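Local coordinates for protein glucosidase 2 subunit beta (Schizosaccharomyces pombe, PDB 4XQM) that recognises mannose-rich N-glycans through its lectin (MRH) domain, as the subunit that retains the catalytic alpha subunit of glucosidase II in the endoplasmic reticulum, at residues Asn42-Glu47 and Ser59-Glu65; Cys52-Pro56 and Gln79-Tyr83; Asn70-Ser74 and Ile85-Ser89. All blocks are in the same frame, centred on the assembly; numbering follows the deposited sequence.

How the contacts relate
Following the chain from the N terminus, contact 1 comes first: Asn42-Glu47 pairs with Ser59-Glu65 and closes a hairpin. The loop of that hairpin holds Cys52-Pro56, which contact 2 joins to Gln79-Tyr83 far along the chain, so contacts 1 and 2 cross. Contact 3 opens after contact 1 has closed. It pairs Asn70-Ser74 with Ile85-Ser89, closing a second hairpin, and its segments alternate with those of contact 2. Strands 59-66 and 82-89 are neighbours in the sheet: Ile61 N meets Tyr83 O, and Thr63 N meets Ile85 O. Contacts 1 and 3 thus share one sheet, while contact 2 ties its loops together at the mannose site.

Contact 1 of 3, residues Asn42-Glu47 and Ser59-Glu65; sequences NVLKYE and SAIVTVE
Leu44 and Val62 face each other as a hydrogen-bonded antiparallel pair, exchanging two backbone bonds of 2.8 Å each: Leu44 N to Val62 O and Val62 N to Leu44 O. Tyr46 and Ala60 form the next such pair. At the other end Val64 N reaches Asn42 O, in a bond that is almost straight at 175°. The face carrying Leu44, Tyr46, Ala60 and Val62 is buried. There the Tyr46 ring meets Val62 CG2 obliquely, 3.7 Å from CD1. Val62 CG2 lies opposite its own carbonyl carbon, across the CA-CB bond, and this turns the methyl to the ring. Leu44 CD1 meets Val64 CG2 at 4.0 Å. The phenol oxygen of Tyr46 bonds to the backbone O of Val21.

The face with Val43, Lys45, Ile61 and Thr63 is more open to solvent. It still has one tight spot, where Val43 CG1 presses on Ile61 CG2 at 3.5 Å. Lys45 extends into solvent. At the Asn42 end, away from the hairpin's own loop, a water links the side chains of Asn42 and Glu65, accepting from Asn42 ND2 at 3.0 Å and donating to Glu65 OE2 at 2.7 Å. This hairpin lies inside the sheet. Strand 31-40 borders the 43-48 strand, with Phe36 against Leu44, and strand 82-89 runs parallel to strand 59-66 on its other side.

Contact 2 of 3, residues Cys52-Pro56 and Gln79-Tyr83; sequences CWNGP and QKCEY. With MAN (alpha-D-mannopyranose), chain B.
A disulfide joins Cys52 to Cys81 beside a bound mannose, and both sulfurs touch the sugar. The SG-SG bond is 2.0 Å long and turns through a chi3 of 74°. Cys81 SG lies 3.8 Å from mannose C4, and Cys52 SG lies 3.9 Å from mannose C6. The two halves approach from different rotamers: Cys52 SG is anti to its backbone N (chi1 177°), while Cys81 SG is anti to its carbonyl carbon. No direct hydrogen bond joins the two segments. Each folds into a type II turn, Cys52 to Gly55 and Gln79 to Glu82.

Around the bridge the packing is mostly between carbon and backbone oxygen. Pro56 CD rests on Lys80 O at 3.3 Å. The Lys80 chain lies along the Cys52-Gly55 turn, with CD 3.6 Å from Trp53 O, and bends at its last two torsions. This brings NZ to a water that accepts from it, donates to Trp53 O and also hydrogen-bonds to mannose O6. Tyr83 meets the sugar with its ring edge. Its OH donates to mannose O3 at 2.6 Å, with O3 in the ring plane, and Arg58 NE also bonds to that OH. Tyr16, Gln28, Arg58 and Glu77 make further hydrogen bonds to mannose. With Cys52, Cys81 and Tyr83 they form the mannose-binding pocket of an MRH domain, with the disulfide joining two of its loops.

Contact 3 of 3, residues Asn70-Ser74 and Ile85-Ser89; sequences NEIVS and IKMKS
Glu71 and Lys88 lie side by side and point the same way from the strand pair. Glu71 is extended, with CG anti to the backbone N (chi1 168°). Lys88 bends at chi2, chi3 and chi4, which carries its CE past Glu71 OE2 at 3.6 Å. The charged ends, Glu71 OE2 and Lys88 NZ, stay 4.2 Å apart, too far for a salt bridge. Val73 CG2 meets Lys88 CD at 3.6 Å, the two side chains crossing at a slant. On the other face Ile72 packs obliquely on Ile85 and Met87. Its CG2 comes to 4.0 Å from Ile85 CG2, and its CG1 faces the Met87 methyl, which chi3 folds back toward it.

The strands form an antiparallel hairpin with a classic beta bulge: Val73 and Ser74 both face Lys86. Lys86 O accepts from Val73 N at 2.7 Å and, weakly, from Ser74 N. Lys86 N in turn bonds to Ser74 O. Beyond the bulge Glu71 and Lys88 exchange backbone bonds. At the far end Ser89 OG donates to Asn70 OD1 at 2.6 Å, nearly along the C=O axis of the amide. The same hydroxyl also bonds to Ala91 N, which gives it a second partner. The buried face of Ile72 and Met87 packs against Thr9 of strand 8-13 and Val20 of strand 16-21.

Contact 1 of 3, residues Asn42-Glu47 and Ser59-Glu65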
# COMPACT_ATOMS: atom_id res chain seq x y z
N ASN A 42 9.67 -8.53 2.97
CA ASN A 42 8.21 -8.42 2.87
C ASN A 42 7.75 -6.99 2.67
O ASN A 42 6.55 -6.71 2.70
CB ASN A 42 7.57 -8.93 4.17
CG ASN A 42 7.88 -10.37 4.43
OD1 ASN A 42 8.06 -11.15 3.50
ND2 ASN A 42 7.95 -10.75 5.71
N VAL A 43 8.70 -6.08 2.48
CA VAL A 43 8.36 -4.67 2.48
C VAL A 43 8.38 -4.06 1.08
O VAL A 43 9.43 -4.01 0.43
CB VAL A 43 9.31 -3.90 3.42
CG1 VAL A 43 9.00 -2.42 3.38
CG2 VAL A 43 9.18 -4.46 4.84
N LEU A 44 7.22 -3.61 0.63
CA LEU A 44 7.08 -3.00 -0.70
C LEU A 44 7.01 -1.49 -0.57
O LEU A 44 6.10 -0.96 0.10
CB LEU A 44 5.83 -3.52 -1.41
CG LEU A 44 5.83 -4.94 -2.00
CD1 LEU A 44 5.84 -6.03 -0.92
CD2 LEU A 44 4.63 -5.11 -2.95
N LYS A 45 7.93 -0.78 -1.22
CA LYS A 45 7.92 0.68 -1.17
C LYS A 45 7.23 1.25 -2.40
O LYS A 45 7.61 0.95 -3.54
CB LYS A 45 9.34 1.24 -1.06
CG LYS A 45 10.03 0.87 0.24
CD LYS A 45 11.41 1.52 0.35
CE LYS A 45 12.06 1.21 1.69
NZ LYS A 45 13.14 2.20 1.99
N TYR A 46 6.23 2.09 -2.16
CA TYR A 46 5.53 2.81 -3.21
C TYR A 46 5.89 4.29 -3.06
O TYR A 46 5.83 4.84 -1.96
CB TYR A 46 4.01 2.62 -3.09
CG TYR A 46 3.51 1.23 -3.44
CD1 TYR A 46 3.65 0.17 -2.55
CD2 TYR A 46 2.89 0.99 -4.66
CE1 TYR A 46 3.18 -1.11 -2.88
CE2 TYR A 46 2.42 -0.27 -5.00
CZ TYR A 46 2.57 -1.31 -4.10
OH TYR A 46 2.09 -2.56 -4.46
N GLU A 47 6.25 4.94 -4.17
CA GLU A 47 6.81 6.30 -4.11
C GLU A 47 6.18 7.26 -5.12
O GLU A 47 5.44 6.83 -6.01
CB GLU A 47 8.34 6.23 -4.30
CG GLU A 47 9.03 5.37 -3.27
CD GLU A 47 10.53 5.27 -3.48
OE1 GLU A 47 11.04 5.84 -4.47
OE2 GLU A 47 11.19 4.62 -2.64
N SER A 59 3.82 8.85 -0.18
CA SER A 59 4.50 7.57 -0.38
C SER A 59 3.90 6.60 0.62
O SER A 59 3.26 7.01 1.60
CB SER A 59 6.02 7.72 -0.18
OG SER A 59 6.31 8.14 1.15
N ALA A 60 4.07 5.31 0.35
CA ALA A 60 3.49 4.29 1.21
C ALA A 60 4.46 3.13 1.33
O ALA A 60 5.01 2.66 0.33
CB ALA A 60 2.16 3.81 0.64
N ILE A 61 4.65 2.66 2.56
CA ILE A 61 5.48 1.50 2.80
C ILE A 61 4.55 0.37 3.19
O ILE A 61 3.87 0.44 4.23
CB ILE A 61 6.50 1.76 3.93
CG1 ILE A 61 7.39 2.93 3.53
CG2 ILE A 61 7.33 0.52 4.19
CD1 ILE A 61 8.44 3.28 4.55
N VAL A 62 4.48 -0.65 2.35
CA VAL A 62 3.48 -1.71 2.53
C VAL A 62 4.16 -3.00 2.95
O VAL A 62 4.92 -3.59 2.17
CB VAL A 62 2.68 -1.94 1.22
CG1 VAL A 62 1.59 -3.00 1.43
CG2 VAL A 62 2.06 -0.63 0.70
N THR A 63 3.88 -3.44 4.17
CA THR A 63 4.43 -4.69 4.68
C THR A 63 3.42 -5.82 4.48
O THR A 63 2.31 -5.76 5.01
CB THR A 63 4.84 -4.58 6.16
OG1 THR A 63 5.82 -3.55 6.33
CG2 THR A 63 5.43 -5.91 6.66
N VAL A 64 3.80 -6.83 3.70
CA VAL A 64 2.88 -7.91 3.34
C VAL A 64 3.33 -9.22 3.98
O VAL A 64 4.42 -9.73 3.67
CB VAL A 64 2.81 -8.11 1.81
CG1 VAL A 64 1.74 -9.14 1.47
CG2 VAL A 64 2.52 -6.80 1.11
N GLU A 65 2.50 -9.76 4.86
CA GLU A 65 2.86 -10.99 5.55
C GLU A 65 1.90 -12.12 5.20
O GLU A 65 0.78 -11.88 4.76
CB GLU A 65 2.94 -10.74 7.06
CG GLU A 65 4.05 -9.73 7.37
CD GLU A 65 4.08 -9.26 8.80
OE1 GLU A 65 3.04 -9.37 9.50
OE2 GLU A 65 5.15 -8.77 9.23
O HOH W 1 7.56 -8.84 7.96

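Contact 2 of 3, residues Cys52-Pro56 and Gln79-Tyr83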
# COMPACT_ATOMS: atom_id res chain seq x y z
N CYS A 52 0.93 17.05 -1.55
CA CYS A 52 0.27 17.09 -0.26
C CYS A 52 0.43 18.49 0.34
O CYS A 52 1.55 18.98 0.50
CB CYS A 52 0.92 16.05 0.65
SG CYS A 52 0.31 15.97 2.34
N TRP A 53 -0.69 19.12 0.65
CA TRP A 53 -0.67 20.46 1.24
C TRP A 53 0.20 20.46 2.49
O TRP A 53 -0.09 19.74 3.45
CB TRP A 53 -2.08 20.87 1.62
CG TRP A 53 -2.26 22.33 1.94
CD1 TRP A 53 -1.39 23.34 1.68
CD2 TRP A 53 -3.40 22.92 2.57
NE1 TRP A 53 -1.92 24.54 2.12
CE2 TRP A 53 -3.16 24.30 2.67
CE3 TRP A 53 -4.61 22.40 3.05
CZ2 TRP A 53 -4.08 25.18 3.23
CZ3 TRP A 53 -5.53 23.27 3.61
CH2 TRP A 53 -5.26 24.64 3.70
N ASN A 54 1.27 21.26 2.47
CA ASN A 54 2.18 21.42 3.61
C ASN A 54 2.93 20.14 3.97
O ASN A 54 3.44 19.99 5.08
CB ASN A 54 1.44 21.99 4.82
CG ASN A 54 1.08 23.45 4.63
OD1 ASN A 54 1.86 24.21 4.06
ND2 ASN A 54 -0.10 23.84 5.11
N GLY A 55 3.02 19.23 3.01
CA GLY A 55 3.68 17.96 3.26
C GLY A 55 4.47 17.48 2.08
O GLY A 55 4.60 18.17 1.06
N PRO A 56 5.02 16.26 2.18
CA PRO A 56 5.79 15.66 1.10
C PRO A 56 4.86 15.06 0.06
O PRO A 56 3.72 14.74 0.41
CB PRO A 56 6.54 14.53 1.81
CG PRO A 56 5.59 14.10 2.92
CD PRO A 56 4.99 15.41 3.39
N GLN A 79 3.43 10.36 10.12
CA GLN A 79 3.92 11.63 9.59
C GLN A 79 3.03 11.99 8.42
O GLN A 79 2.61 11.11 7.68
CB GLN A 79 5.37 11.51 9.12
CG GLN A 79 6.40 11.39 10.24
CD GLN A 79 6.33 10.06 10.97
OE1 GLN A 79 6.62 9.00 10.40
NE2 GLN A 79 5.94 10.10 12.24
N LYS A 80 2.73 13.28 8.26
CA LYS A 80 1.82 13.73 7.21
C LYS A 80 2.24 13.20 5.83
O LYS A 80 3.39 13.37 5.40
CB LYS A 80 1.74 15.26 7.17
CG LYS A 80 0.78 15.80 6.12
CD LYS A 80 0.88 17.33 5.98
CE LYS A 80 0.47 18.05 7.27
NZ LYS A 80 -1.01 18.06 7.49
N CYS A 81 1.30 12.51 5.18
CA CYS A 81 1.45 12.00 3.82
C CYS A 81 2.52 10.93 3.64
O CYS A 81 3.00 10.68 2.53
CB CYS A 81 1.56 13.15 2.81
SG CYS A 81 -0.03 13.98 2.63
N GLU A 82 2.87 10.29 4.75
CA GLU A 82 3.71 9.10 4.73
C GLU A 82 2.85 7.98 5.33
O GLU A 82 2.49 8.03 6.51
CB GLU A 82 4.98 9.32 5.56
CG GLU A 82 5.82 10.54 5.14
CD GLU A 82 7.01 10.80 6.07
OE1 GLU A 82 7.52 9.84 6.69
OE2 GLU A 82 7.45 11.97 6.17
N TYR A 83 2.51 6.97 4.53
CA TYR A 83 1.56 5.96 4.96
C TYR A 83 2.26 4.64 5.23
O TYR A 83 3.05 4.17 4.40
CB TYR A 83 0.48 5.78 3.90
CG TYR A 83 -0.22 7.08 3.55
CD1 TYR A 83 0.34 7.96 2.62
CD2 TYR A 83 -1.41 7.43 4.16
CE1 TYR A 83 -0.29 9.16 2.31
CE2 TYR A 83 -2.05 8.63 3.86
CZ TYR A 83 -1.48 9.49 2.93
OH TYR A 83 -2.11 10.68 2.63
C1 MAN B . -5.83 13.94 2.76
C2 MAN B . -5.35 12.62 2.89
C3 MAN B . -4.56 12.59 4.20
C4 MAN B . -3.51 13.75 4.24
C5 MAN B . -4.24 15.09 4.03
C6 MAN B . -3.29 16.26 3.87
O1 MAN B . -6.54 13.95 3.96
O2 MAN B . -4.50 12.36 1.83
O3 MAN B . -3.97 11.33 4.40
O4 MAN B . -2.87 13.79 5.48
O5 MAN B . -4.95 14.99 2.81
O6 MAN B . -4.06 17.46 4.00
O HOH W 2 -2.31 19.40 4.91

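Contact 3 of 3, residues Asn70-Ser74 and Ile85-Ser89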
# COMPACT_ATOMS: atom_id res chain seq x y z
N ASN A 70 -6.33 -12.05 1.32
CA ASN A 70 -5.88 -10.65 1.19
C ASN A 70 -6.63 -9.73 2.15
O ASN A 70 -7.86 -9.72 2.18
CB ASN A 70 -6.10 -10.14 -0.23
CG ASN A 70 -5.19 -10.80 -1.24
OD1 ASN A 70 -4.12 -11.30 -0.89
ND2 ASN A 70 -5.60 -10.77 -2.50
N GLU A 71 -5.87 -8.94 2.91
CA GLU A 71 -6.45 -8.07 3.92
C GLU A 71 -5.53 -6.87 4.18
O GLU A 71 -4.32 -7.03 4.31
CB GLU A 71 -6.65 -8.86 5.22
CG GLU A 71 -6.98 -8.01 6.44
CD GLU A 71 -7.01 -8.82 7.74
OE1 GLU A 71 -7.35 -8.24 8.80
OE2 GLU A 71 -6.68 -10.03 7.71
N ILE A 72 -6.12 -5.67 4.23
CA ILE A 72 -5.39 -4.52 4.75
C ILE A 72 -5.63 -4.50 6.25
O ILE A 72 -6.76 -4.29 6.71
CB ILE A 72 -5.85 -3.20 4.08
CG1 ILE A 72 -5.43 -3.18 2.61
CG2 ILE A 72 -5.30 -1.97 4.81
CD1 ILE A 72 -6.01 -1.99 1.82
N VAL A 73 -4.58 -4.77 7.02
CA VAL A 73 -4.66 -4.91 8.48
C VAL A 73 -4.75 -3.54 9.13
O VAL A 73 -5.58 -3.33 10.01
CB VAL A 73 -3.46 -5.71 9.03
CG1 VAL A 73 -3.44 -5.69 10.55
CG2 VAL A 73 -3.54 -7.14 8.52
N SER A 74 -3.90 -2.61 8.68
CA SER A 74 -3.91 -1.25 9.22
C SER A 74 -3.28 -0.25 8.26
O SER A 74 -2.42 -0.63 7.45
CB SER A 74 -3.19 -1.19 10.57
OG SER A 74 -1.83 -1.57 10.45
N ILE A 85 1.38 0.80 5.70
CA ILE A 85 0.25 -0.10 5.50
C ILE A 85 0.68 -1.52 5.78
O ILE A 85 1.63 -2.02 5.16
CB ILE A 85 -0.29 -0.01 4.06
CG1 ILE A 85 -0.61 1.45 3.71
CG2 ILE A 85 -1.54 -0.87 3.90
CD1 ILE A 85 -1.14 1.66 2.30
N LYS A 86 -0.00 -2.17 6.71
CA LYS A 86 0.25 -3.58 7.02
C LYS A 86 -0.82 -4.46 6.36
O LYS A 86 -2.01 -4.13 6.40
CB LYS A 86 0.28 -3.80 8.53
CG LYS A 86 0.69 -5.22 8.94
CD LYS A 86 0.97 -5.29 10.44
CE LYS A 86 1.07 -6.74 10.90
NZ LYS A 86 1.09 -6.85 12.39
N MET A 87 -0.38 -5.56 5.75
CA MET A 87 -1.29 -6.46 5.05
C MET A 87 -1.01 -7.92 5.34
O MET A 87 0.09 -8.28 5.72
CB MET A 87 -1.17 -6.27 3.53
CG MET A 87 -1.45 -4.88 3.04
SD MET A 87 -1.46 -4.83 1.23
CE MET A 87 -2.81 -5.95 0.85
N LYS A 88 -2.03 -8.76 5.13
CA LYS A 88 -1.84 -10.20 4.99
C LYS A 88 -2.24 -10.60 3.58
O LYS A 88 -3.11 -9.96 2.97
CB LYS A 88 -2.64 -10.96 6.04
CG LYS A 88 -1.99 -10.88 7.42
CD LYS A 88 -2.97 -10.69 8.56
CE LYS A 88 -3.78 -11.93 8.85
NZ LYS A 88 -4.10 -12.05 10.32
N SER A 89 -1.60 -11.64 3.05
CA SER A 89 -1.90 -12.11 1.69
C SER A 89 -1.25 -13.46 1.45
O SER A 89 -0.12 -13.69 1.89
CB SER A 89 -1.36 -11.13 0.64
OG SER A 89 -1.54 -11.68 -0.66